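Local coordinates for Alpha/beta hydrolase fold protein (Sphaerobacter thermophilus, PDB 3R0V) that probably acts as a hydrolase of the alpha/beta hydrolase fold and carries a bound D-malate in its pocket, at residues R113-E118 / L210-G215; N195-A200 / Q226-T231. All blocks are in the same frame, centred on the assembly; numbering follows the deposited sequence. Where two conformers were deposited one is given.

Interaction 1. Residues R113-E118 / L210-G215; sequences RLAVFE and LVMDGG
Leu114 and Leu210 open a ladder of backbone hydrogen bonds that joins strand 111-117 to strand 209-213, two neighbours running in parallel, the axes of 114-117 and 210-213 coming within 4.8 Å. Leu210 N donates to Leu114 O, and Leu210 O in turn accepts from Val116 N at 2.8 Å. One step further on, Val116 O takes Met212 N, and Met212 O takes Glu118 N in the straightest bond of the set (170° at the hydrogen, 2.9 Å). Strand 111-117 thus uses both the N and the O of Val116 here, while the intervening Ala115 and Phe117 bond to strand 89-94 on its other edge. This is the central, mostly parallel sheet of the alpha/beta hydrolase fold, with helices packed on both faces. Apolar contacts fill the two faces. Ala115, Phe117, Leu210 and Met212 lie on one face, where Phe92 of strand 89-94 touches Phe117 and Met212; the selenomethionine, bent at its third torsion (-69°), brings CE back to within 3.9 Å of Ala115 CB. The Phe117 side chain crosses that of Met212 at about a right angle, CD1 standing 4.0 Å from Met212 CB, because Phe117 CG is anti to the backbone N of Phe117 (chi1 177°), beside the carbonyl carbon. Glu118 CG lies over the centre of one face of the same ring. Were Phe117 cut back to alanine, a gap would probably open beside Met212 CB and Glu118 CG would lose the ring beneath it. On the other face, Val116 CG2 meets Val211 CG2 at 4.0 Å, and Ala225 of helix 219-231 covers Val211. Polar groups collect where the strands end. Glu118 OE2 receives a weak bond from Gly214 N (3.4 Å), and Ser217 OG bonds both; Tyr237 and Thr239 hold the Asp213 carboxylate.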
loop_
_atom_site.group_PDB
_atom_site.type_symbol
_atom_site.label_atom_id
_atom_site.label_comp_id
_atom_site.label_asym_id
_atom_site.label_seq_id
_atom_site.Cartn_x
_atom_site.Cartn_y
_atom_site.Cartn_z
ATOM N N ARG A 113 14.469 -7.381 0.165
ATOM C CA ARG A 113 14.675 -5.940 0.007
ATOM C C ARG A 113 13.292 -5.307 0.011
ATOM O O ARG A 113 12.361 -5.884 -0.531
ATOM C CB ARG A 113 15.374 -5.618 -1.316
ATOM C CG ARG A 113 16.763 -6.234 -1.460
ATOM C CD ARG A 113 17.439 -5.794 -2.753
ATOM N NE ARG A 113 18.821 -6.260 -2.817
ATOM C CZ ARG A 113 19.877 -5.488 -2.580
ATOM N NH1 ARG A 113 19.709 -4.206 -2.284
ATOM N NH2 ARG A 113 21.102 -5.997 -2.651
ATOM N N LEU A 114 13.162 -4.122 0.603
ATOM C CA LEU A 114 11.843 -3.501 0.733
ATOM C C LEU A 114 11.855 -2.065 0.247
ATOM O O LEU A 114 12.682 -1.282 0.701
ATOM C CB LEU A 114 11.410 -3.529 2.198
ATOM C CG LEU A 114 10.094 -2.814 2.538
ATOM C CD1 LEU A 114 8.907 -3.432 1.799
ATOM C CD2 LEU A 114 9.858 -2.828 4.045
ATOM N N ALA A 115 10.930 -1.720 -0.658
ATOM C CA ALA A 115 10.743 -0.344 -1.088
ATOM C C ALA A 115 9.315 0.047 -0.764
ATOM O O ALA A 115 8.378 -0.733 -0.969
ATOM C CB ALA A 115 11.007 -0.213 -2.578
ATOM N N VAL A 116 9.153 1.256 -0.235
ATOM C CA VAL A 116 7.826 1.756 0.121
ATOM C C VAL A 116 7.623 3.174 -0.399
ATOM O O VAL A 116 8.531 4.007 -0.342
ATOM C CB VAL A 116 7.599 1.710 1.650
ATOM C CG1 VAL A 116 7.539 0.269 2.151
ATOM C CG2 VAL A 116 8.684 2.509 2.396
ATOM N N PHE A 117 6.430 3.435 -0.922
ATOM C CA PHE A 117 6.094 4.755 -1.435
ATOM C C PHE A 117 5.003 5.394 -0.580
ATOM O O PHE A 117 3.905 4.840 -0.420
ATOM C CB PHE A 117 5.616 4.645 -2.884
ATOM C CG PHE A 117 5.162 5.947 -3.488
ATOM C CD1 PHE A 117 6.084 6.864 -3.965
ATOM C CD2 PHE A 117 3.809 6.237 -3.595
ATOM C CE1 PHE A 117 5.667 8.064 -4.533
ATOM C CE2 PHE A 117 3.382 7.438 -4.171
ATOM C CZ PHE A 117 4.313 8.345 -4.638
ATOM N N GLU A 118 5.319 6.568 -0.040
ATOM C CA GLU A 118 4.354 7.382 0.717
ATOM C C GLU A 118 3.547 6.599 1.759
ATOM O O GLU A 118 2.323 6.674 1.791
ATOM C CB GLU A 118 3.410 8.146 -0.229
ATOM C CG GLU A 118 4.154 9.083 -1.182
ATOM C CD GLU A 118 3.240 9.984 -1.992
ATOM O OE1 GLU A 118 2.022 9.715 -2.079
ATOM O OE2 GLU A 118 3.751 10.976 -2.549
ATOM N N LEU A 210 14.120 1.141 1.037
ATOM C CA LEU A 210 14.027 2.387 0.284
ATOM C C LEU A 210 12.683 3.037 0.576
ATOM O O LEU A 210 11.647 2.400 0.421
ATOM C CB LEU A 210 14.153 2.085 -1.202
ATOM C CG LEU A 210 13.792 3.202 -2.169
ATOM C CD1 LEU A 210 14.734 4.351 -1.947
ATOM C CD2 LEU A 210 13.875 2.711 -3.599
ATOM N N VAL A 211 12.709 4.287 1.028
ATOM C CA VAL A 211 11.490 5.014 1.340
ATOM C C VAL A 211 11.371 6.149 0.338
ATOM O O VAL A 211 12.296 6.950 0.199
ATOM C CB VAL A 211 11.548 5.612 2.749
ATOM C CG1 VAL A 211 10.218 6.298 3.064
ATOM C CG2 VAL A 211 11.847 4.543 3.785
HETATM N N MSE A 212 10.259 6.206 -0.378
HETATM C CA MSE A 212 10.093 7.192 -1.443
HETATM C C MSE A 212 8.906 8.082 -1.191
HETATM O O MSE A 212 7.892 7.646 -0.656
HETATM C CB MSE A 212 9.871 6.509 -2.791
HETATM C CG MSE A 212 11.128 5.976 -3.461
HETATM SE SE MSE A 212 10.667 4.726 -4.886
HETATM C CE MSE A 212 10.038 3.421 -3.705
ATOM N N ASP A 213 9.038 9.339 -1.599
ATOM C CA ASP A 213 7.886 10.214 -1.741
ATOM C C ASP A 213 7.962 10.894 -3.094
ATOM O O ASP A 213 8.905 10.664 -3.855
ATOM C CB ASP A 213 7.732 11.198 -0.569
ATOM C CG ASP A 213 8.924 12.121 -0.391
ATOM O OD1 ASP A 213 9.836 12.134 -1.244
ATOM O OD2 ASP A 213 8.945 12.856 0.627
ATOM N N GLY A 214 6.941 11.677 -3.410
ATOM C CA GLY A 214 6.813 12.269 -4.728
ATOM C C GLY A 214 6.908 13.779 -4.667
ATOM O O GLY A 214 6.860 14.383 -3.589
ATOM N N GLY A 215 7.044 14.394 -5.830
ATOM C CA GLY A 215 7.201 15.833 -5.911
ATOM C C GLY A 215 6.001 16.652 -5.462
ATOM O O GLY A 215 6.146 17.852 -5.230
#

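Interaction 2. Residues N195-A200 / Q226-T231; sequences NTIPTA and QELADT
Ile197 reaches across to Leu228 where the segment 195-200, leading into the short helix 199-202, leans on the C-terminal part of helix 219-231, one of the helices flanking the sheet of the alpha/beta hydrolase fold. The tight part is apolar. Ile197 CD1 approaches Leu228 CD2 at 3.8 Å, and Ile197 CG2 touches the same methyl at 4.0 Å, so that one leucine branch sits against both branches of the isoleucine. Phe202 packs on both residues and Tyr121 on Ile197, enlarging the apolar patch.

Toward solvent the contact is carried by fewer atoms and by a water. Glu227, its chain extended, slides past Ile197 in the opposite direction and lays OE2 3.8 Å from Ile197 CD1. Thr199 and Thr231 cross at about a right angle and meet through methyls, CG2 to CG2 at 3.8 Å. Each threonine has CG2 anti to its backbone N (chi1 -63° and -69°), which points these methyls at one another and leaves both hydroxyls on the side of a bridging water. That water ties the two segments together: it donates to Glu227 OE2 at 2.7 Å and also bonds Thr199 OG1 at 2.8 Å and Thr231 OG1 at 2.6 Å.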
loop_
_atom_site.group_PDB
_atom_site.type_symbol
_atom_site.label_atom_id
_atom_site.label_comp_id
_atom_site.label_asym_id
_atom_site.label_seq_id
_atom_site.Cartn_x
_atom_site.Cartn_y
_atom_site.Cartn_z
ATOM N N ASN A 195 -2.207 5.770 12.771
ATOM C CA ASN A 195 -1.197 6.423 11.942
ATOM C C ASN A 195 0.118 6.714 12.633
ATOM O O ASN A 195 1.014 7.276 12.025
ATOM C CB ASN A 195 -1.727 7.696 11.287
ATOM C CG ASN A 195 -2.936 7.439 10.427
ATOM O OD1 ASN A 195 -3.037 6.404 9.763
ATOM N ND2 ASN A 195 -3.871 8.371 10.445
ATOM N N THR A 196 0.248 6.334 13.894
ATOM C CA THR A 196 1.539 6.483 14.534
ATOM C C THR A 196 2.482 5.340 14.137
ATOM O O THR A 196 2.055 4.194 13.918
ATOM C CB THR A 196 1.424 6.651 16.069
ATOM O OG1 THR A 196 0.874 5.469 16.643
ATOM C CG2 THR A 196 0.528 7.838 16.412
ATOM N N ILE A 197 3.763 5.659 14.013
ATOM C CA ILE A 197 4.736 4.646 13.618
ATOM C C ILE A 197 5.090 3.718 14.781
ATOM O O ILE A 197 5.428 4.187 15.862
ATOM C CB ILE A 197 6.034 5.292 13.110
ATOM C CG1 ILE A 197 5.750 6.175 11.895
ATOM C CG2 ILE A 197 7.070 4.204 12.780
ATOM C CD1 ILE A 197 6.942 6.954 11.429
ATOM N N PRO A 198 5.013 2.394 14.561
ATOM C CA PRO A 198 5.521 1.462 15.580
ATOM C C PRO A 198 7.045 1.408 15.525
ATOM O O PRO A 198 7.651 0.477 14.993
ATOM C CB PRO A 198 4.896 0.118 15.183
ATOM C CG PRO A 198 4.633 0.231 13.722
ATOM C CD PRO A 198 4.386 1.698 13.422
ATOM N N THR A 199 7.656 2.452 16.067
ATOM C CA THR A 199 9.089 2.672 15.963
ATOM C C THR A 199 9.942 1.494 16.416
ATOM O O THR A 199 10.890 1.112 15.720
ATOM C CB THR A 199 9.488 3.915 16.765
ATOM O OG1 THR A 199 8.851 5.058 16.191
ATOM C CG2 THR A 199 11.003 4.102 16.760
ATOM N N ALA A 200 9.609 0.929 17.575
ATOM C CA ALA A 200 10.358 -0.200 18.121
ATOM C C ALA A 200 10.419 -1.339 17.112
ATOM O O ALA A 200 11.489 -1.909 16.868
ATOM C CB ALA A 200 9.733 -0.676 19.414
ATOM N N GLN A 226 10.989 10.909 5.943
ATOM C CA GLN A 226 12.273 11.220 6.551
ATOM C C GLN A 226 12.453 10.427 7.836
ATOM O O GLN A 226 13.522 9.881 8.110
ATOM C CB GLN A 226 12.370 12.723 6.848
ATOM C CG GLN A 226 13.794 13.197 7.168
ATOM C CD GLN A 226 14.191 13.020 8.630
ATOM O OE1 GLN A 226 15.382 12.979 8.953
ATOM N NE2 GLN A 226 13.200 12.932 9.522
ATOM N N GLU A 227 11.406 10.387 8.650
ATOM C CA GLU A 227 11.518 9.714 9.934
ATOM C C GLU A 227 11.682 8.207 9.738
ATOM O O GLU A 227 12.499 7.587 10.406
ATOM C CB GLU A 227 10.331 9.988 10.848
ATOM C CG GLU A 227 10.465 9.226 12.174
ATOM C CD GLU A 227 9.477 9.664 13.249
ATOM O OE1 GLU A 227 9.193 10.878 13.363
ATOM O OE2 GLU A 227 8.996 8.781 13.997
ATOM N N LEU A 228 10.913 7.614 8.831
ATOM C CA LEU A 228 11.039 6.176 8.585
ATOM C C LEU A 228 12.440 5.833 8.095
ATOM O O LEU A 228 13.016 4.820 8.505
ATOM C CB LEU A 228 10.016 5.699 7.564
ATOM C CG LEU A 228 8.594 5.584 8.104
ATOM C CD1 LEU A 228 7.595 5.404 6.976
ATOM C CD2 LEU A 228 8.501 4.423 9.079
ATOM N N ALA A 229 12.994 6.664 7.217
ATOM C CA ALA A 229 14.320 6.379 6.664
ATOM C C ALA A 229 15.423 6.569 7.696
ATOM O O ALA A 229 16.555 6.123 7.488
ATOM C CB ALA A 229 14.582 7.230 5.428
ATOM N N ASP A 230 15.095 7.220 8.807
ATOM C CA ASP A 230 16.033 7.361 9.915
ATOM C C ASP A 230 15.859 6.205 10.912
ATOM O O ASP A 230 16.837 5.659 11.436
ATOM C CB ASP A 230 15.832 8.719 10.602
ATOM C CG ASP A 230 16.881 9.005 11.664
ATOM O OD1 ASP A 230 18.036 9.309 11.297
ATOM O OD2 ASP A 230 16.549 8.942 12.865
ATOM N N THR A 231 14.609 5.831 11.166
ATOM C CA THR A 231 14.299 4.783 12.132
ATOM C C THR A 231 14.760 3.406 11.666
ATOM O O THR A 231 15.285 2.604 12.449
ATOM C CB THR A 231 12.779 4.773 12.418
ATOM O OG1 THR A 231 12.443 5.967 13.134
ATOM C CG2 THR A 231 12.376 3.561 13.244
HETATM O O HOH W 1 9.933 6.207 13.857
#

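Interactions 1 and 2 interlock along the chain: helix 199-202 is followed by strand 209-213 and then by helix 219-231, so the segments alternate between the two contacts. Their centres are 13 Å apart, and they touch where Val211 CG2 of the sheet packs 4.2 Å from Ala229 CB of the helix. Interaction 1 lies nearer the ligand, the side chain of Glu118 being about 6 Å from the bound D-malate and about 10 Å from that of Ser96, which binds it. Interaction 2 is more peripheral: the Leu228 side chain is about 12 Å from the malate. A buried strand pair near the pocket is thus joined through one helix to a water-bridged surface contact.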